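Local coordinates for conserved protein (Methanothermobacter thermautotrophicus, PDB 3BEY), which is of uncharacterised function but belongs to the carboxymuconolactone decarboxylase family of the AhpD-like clan and may have peroxiredoxin activity, at residues E36-S41 with L62-T67. Residues are numbered along the deposited sequence; the frame is centred on the assembly and turned at random.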
loop_
_atom_site.group_PDB
_atom_site.type_symbol
_atom_site.label_atom_id
_atom_site.label_comp_id
_atom_site.label_asym_id
_atom_site.label_seq_id
_atom_site.Cartn_x
_atom_site.Cartn_y
_atom_site.Cartn_z
ATOM N N GLU D 36 8.120 20.609 12.230
ATOM C CA GLU D 36 8.203 19.942 10.943
ATOM C C GLU D 36 8.033 18.429 11.064
ATOM O O GLU D 36 7.282 17.825 10.300
ATOM C CB GLU D 36 9.525 20.315 10.274
ATOM C CG GLU D 36 9.687 21.828 10.161
ATOM C CD GLU D 36 11.089 22.263 9.771
ATOM O OE1 GLU D 36 12.068 21.693 10.308
ATOM O OE2 GLU D 36 11.210 23.192 8.936
ATOM N N LYS D 37 8.704 17.824 12.040
ATOM C CA LYS D 37 8.590 16.384 12.252
ATOM C C LYS D 37 7.167 15.958 12.635
ATOM O O LYS D 37 6.723 14.866 12.274
ATOM C CB LYS D 37 9.594 15.930 13.310
ATOM C CG LYS D 37 11.044 16.010 12.822
ATOM C CD LYS D 37 12.046 15.844 13.959
ATOM C CE LYS D 37 12.012 17.046 14.904
ATOM N NZ LYS D 37 13.036 16.957 15.965
ATOM N N LEU D 38 6.447 16.820 13.347
ATOM C CA LEU D 38 5.075 16.516 13.743
ATOM C C LEU D 38 4.153 16.552 12.523
ATOM O O LEU D 38 3.357 15.639 12.318
ATOM C CB LEU D 38 4.581 17.510 14.805
ATOM C CG LEU D 38 5.176 17.321 16.205
ATOM C CD1 LEU D 38 4.792 18.489 17.091
ATOM C CD2 LEU D 38 4.687 16.009 16.804
ATOM N N LEU D 39 4.251 17.610 11.726
ATOM C CA LEU D 39 3.445 17.713 10.518
ATOM C C LEU D 39 3.772 16.531 9.594
ATOM O O LEU D 39 2.878 15.889 9.039
ATOM C CB LEU D 39 3.738 19.028 9.791
ATOM C CG LEU D 39 3.289 20.325 10.474
ATOM C CD1 LEU D 39 4.089 21.485 9.926
ATOM C CD2 LEU D 39 1.773 20.526 10.262
ATOM N N ILE D 40 5.055 16.240 9.435
ATOM C CA ILE D 40 5.460 15.137 8.582
ATOM C C ILE D 40 4.880 13.804 9.063
ATOM O O ILE D 40 4.432 13.001 8.248
ATOM C CB ILE D 40 7.002 15.063 8.488
ATOM C CG1 ILE D 40 7.516 16.284 7.725
ATOM C CG2 ILE D 40 7.447 13.803 7.755
ATOM C CD1 ILE D 40 9.000 16.442 7.821
ATOM N N SER D 41 4.876 13.584 10.383
ATOM C CA SER D 41 4.343 12.349 10.964
ATOM C C SER D 41 2.867 12.180 10.673
ATOM O O SER D 41 2.391 11.067 10.446
ATOM C CB SER D 41 4.510 12.326 12.482
ATOM O OG SER D 41 5.862 12.246 12.859
ATOM N N LEU D 62 -1.325 18.433 18.149
ATOM C CA LEU D 62 -2.249 19.385 18.759
ATOM C C LEU D 62 -1.722 19.785 20.136
ATOM O O LEU D 62 -1.751 20.952 20.507
ATOM C CB LEU D 62 -3.637 18.758 18.904
ATOM C CG LEU D 62 -4.695 19.070 17.848
ATOM C CD1 LEU D 62 -4.041 19.338 16.517
ATOM C CD2 LEU D 62 -5.667 17.902 17.757
ATOM N N GLU D 63 -1.230 18.804 20.881
ATOM C CA GLU D 63 -0.701 19.064 22.207
ATOM C C GLU D 63 0.607 19.844 22.116
ATOM O O GLU D 63 1.165 20.281 23.131
ATOM C CB GLU D 63 -0.518 17.739 22.949
ATOM C CG GLU D 63 -1.830 16.959 23.022
ATOM C CD GLU D 63 -1.737 15.670 23.811
ATOM O OE1 GLU D 63 -0.829 14.858 23.531
ATOM O OE2 GLU D 63 -2.591 15.465 24.703
ATOM N N ALA D 64 1.074 20.034 20.885
ATOM C CA ALA D 64 2.302 20.777 20.623
ATOM C C ALA D 64 1.959 22.157 20.084
ATOM O O ALA D 64 2.844 22.939 19.744
ATOM C CB ALA D 64 3.169 20.029 19.618
ATOM N N GLY D 65 0.665 22.443 19.978
ATOM C CA GLY D 65 0.248 23.749 19.514
ATOM C C GLY D 65 -0.018 23.914 18.038
ATOM O O GLY D 65 -0.174 25.038 17.565
ATOM N N ILE D 66 -0.071 22.813 17.300
ATOM C CA ILE D 66 -0.347 22.895 15.875
ATOM C C ILE D 66 -1.860 22.817 15.671
ATOM O O ILE D 66 -2.528 21.970 16.263
ATOM C CB ILE D 66 0.362 21.745 15.110
ATOM C CG1 ILE D 66 1.875 21.859 15.324
ATOM C CG2 ILE D 66 0.019 21.804 13.624
ATOM C CD1 ILE D 66 2.697 20.860 14.553
ATOM N N THR D 67 -2.400 23.705 14.844
ATOM C CA THR D 67 -3.839 23.739 14.580
ATOM C C THR D 67 -4.305 22.645 13.626
ATOM O O THR D 67 -3.505 22.075 12.879
ATOM C CB THR D 67 -4.262 25.086 13.972
ATOM O OG1 THR D 67 -5.681 25.093 13.762
ATOM C CG2 THR D 67 -3.572 25.303 12.639
#
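Ile66 pushes its CD1 methyl into the groove between Leu38 and Leu39, neighbours on helix 34-47 whose side chains diverge. Ile66 CD1 lies 3.9 Å from Leu38 CB and 4.1 Å from Leu38 CD1, with Leu39 CG against another side of the same methyl. Its reach comes from an extended arm: CG1 stands anti to the carbonyl carbon (chi1 -60°) and CD1 continues outward (chi2 -176°). On the other branch, Ile66 CG2 lies 4.0 Å from Leu39 CD2, so the forked isoleucine fits against the forked leucine. Leu38 answers with a bump of its own, CD1, which meets Ala64 CB at 3.4 Å on the solvent-facing margin, where a single methyl lets the loop come close. Between Ala64 and Ile66 the chain turns sharply at Gly65, whose positive phi (93°) closes a Schellman motif after helix 51-62, its N bonded to Leu62 O; glycine suits these angles because it has no CB to press on the carbonyl O of Ala64. Thr67 then N-caps helix 68-90 through OG1 to Gly69 N, while Leu71 of that helix touches both Leu39 and Ile66. The contact is thus apolar packing of an interhelical turn, a Schellman motif, a buried isoleucine and an N-cap in succession, in the all-helical AhpD-like fold.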